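Local coordinates for probable sugar ABC transporter, sugar-binding protein (Streptococcus pneumoniae, PDB 2W7Y) that binds the blood group A trisaccharide as the solute-binding protein of a probable sugar ABC transporter, at residues Y199-G204 / Q251-K256. Residues are numbered along the deposited sequence; the frame is centred on the assembly and turned at random.
Sequences YAFGAG and QANGSK
N253, in the chain that runs out of helix 237-252, turns its carboxamide onto F201 and meets that residue's backbone with both ends of the amide. ND2 of N253 donates to O of F201 at 2.7 Å in a nearly straight bond, with an N-H...O angle of 160°; the acceptor lies close to the amide plane, whereas the donor is tilted 29° from the carbonyl plane. The return bond, from N of F201 to OD1 of N253, is weak at 3.3 Å. OD1 also accepts from R193 of helix 182-193, which joins a second helix to the site.

The same amide stacks on the aromatic ring of F201: the planes are 5° apart, with OD1 of N253 3.6 Å above the ring centre. The first torsion of F201, setting CG between the backbone N and carbonyl carbon, swings the ring to the side on which its own N and O face the amide, so one carboxamide can both stack and bond. The methyl CB of A200 makes a close van der Waals approach to OD1 of N253 at 3.3 Å.

Water 1 forms a third link, accepting from N of A200 at 2.8 Å and donating to O of N253 at 3.0 Å.

At F201 the asparagine thus does locally what a neighbouring strand's peptide would, with one firm bond and one weak one, tying buried segment 199-204 to the chain after helix 237-252.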
# COMPACT_ATOMS: atom_id res chain seq x y z
N TYR A 199 -13.86 18.08 -7.23
CA TYR A 199 -14.50 17.11 -6.35
C TYR A 199 -13.60 16.86 -5.14
O TYR A 199 -12.41 17.19 -5.18
CB TYR A 199 -14.85 15.81 -7.10
CG TYR A 199 -13.68 15.04 -7.68
CD1 TYR A 199 -13.15 15.36 -8.94
CD2 TYR A 199 -13.12 13.95 -7.00
CE1 TYR A 199 -12.09 14.65 -9.49
CE2 TYR A 199 -12.06 13.23 -7.54
CZ TYR A 199 -11.55 13.58 -8.78
OH TYR A 199 -10.50 12.86 -9.31
N ALA A 200 -14.17 16.31 -4.08
CA ALA A 200 -13.46 16.16 -2.81
C ALA A 200 -12.29 15.18 -2.92
O ALA A 200 -11.12 15.57 -2.78
CB ALA A 200 -14.43 15.76 -1.72
N PHE A 201 -12.61 13.91 -3.17
CA PHE A 201 -11.60 12.86 -3.32
C PHE A 201 -12.05 11.78 -4.29
O PHE A 201 -13.25 11.64 -4.57
CB PHE A 201 -11.23 12.25 -1.96
CG PHE A 201 -12.42 11.74 -1.17
CD1 PHE A 201 -13.05 12.56 -0.23
CD2 PHE A 201 -12.89 10.44 -1.35
CE1 PHE A 201 -14.15 12.09 0.50
CE2 PHE A 201 -13.98 9.96 -0.62
CZ PHE A 201 -14.61 10.79 0.31
N GLY A 202 -11.09 11.02 -4.81
CA GLY A 202 -11.40 9.81 -5.57
C GLY A 202 -11.78 8.67 -4.65
O GLY A 202 -11.12 8.44 -3.63
N ALA A 203 -12.85 7.95 -5.00
CA ALA A 203 -13.29 6.78 -4.24
C ALA A 203 -13.13 5.51 -5.07
O ALA A 203 -13.00 5.55 -6.29
CB ALA A 203 -14.73 6.96 -3.79
N GLY A 204 -13.14 4.36 -4.39
CA GLY A 204 -12.86 3.07 -5.01
C GLY A 204 -11.85 2.36 -4.13
O GLY A 204 -12.11 2.13 -2.95
N GLN A 251 -20.92 8.25 -0.43
CA GLN A 251 -22.18 8.58 -1.10
C GLN A 251 -22.32 10.09 -1.28
O GLN A 251 -22.74 10.56 -2.34
CB GLN A 251 -23.36 8.00 -0.32
CG GLN A 251 -24.62 7.82 -1.16
CD GLN A 251 -25.70 7.06 -0.42
OE1 GLN A 251 -26.20 7.51 0.61
NE2 GLN A 251 -26.08 5.90 -0.94
N ALA A 252 -21.93 10.84 -0.25
CA ALA A 252 -21.90 12.30 -0.30
C ALA A 252 -20.85 12.81 -1.29
O ALA A 252 -21.00 13.89 -1.86
CB ALA A 252 -21.63 12.87 1.09
N ASN A 253 -19.80 12.02 -1.48
CA ASN A 253 -18.72 12.34 -2.42
C ASN A 253 -19.17 12.28 -3.89
O ASN A 253 -18.53 12.88 -4.75
CB ASN A 253 -17.53 11.40 -2.18
CG ASN A 253 -16.27 11.84 -2.90
OD1 ASN A 253 -15.77 12.95 -2.69
ND2 ASN A 253 -15.75 10.98 -3.76
N GLY A 254 -20.26 11.57 -4.15
CA GLY A 254 -20.83 11.46 -5.49
C GLY A 254 -20.49 10.15 -6.18
O GLY A 254 -19.34 9.70 -6.16
N SER A 255 -21.51 9.55 -6.81
CA SER A 255 -21.37 8.30 -7.56
C SER A 255 -20.44 8.46 -8.77
O SER A 255 -19.82 7.49 -9.23
CB SER A 255 -22.74 7.80 -8.02
OG SER A 255 -23.42 8.78 -8.79
N LYS A 256 -20.36 9.69 -9.28
CA LYS A 256 -19.50 10.05 -10.40
C LYS A 256 -18.02 9.89 -10.05
O LYS A 256 -17.18 9.70 -10.94
CB LYS A 256 -19.79 11.50 -10.78
CG LYS A 256 -19.33 11.93 -12.17
CD LYS A 256 -19.19 13.45 -12.25
CE LYS A 256 -20.53 14.16 -12.06
NZ LYS A 256 -20.37 15.47 -11.37
O HOH W 1 -16.81 15.27 -4.26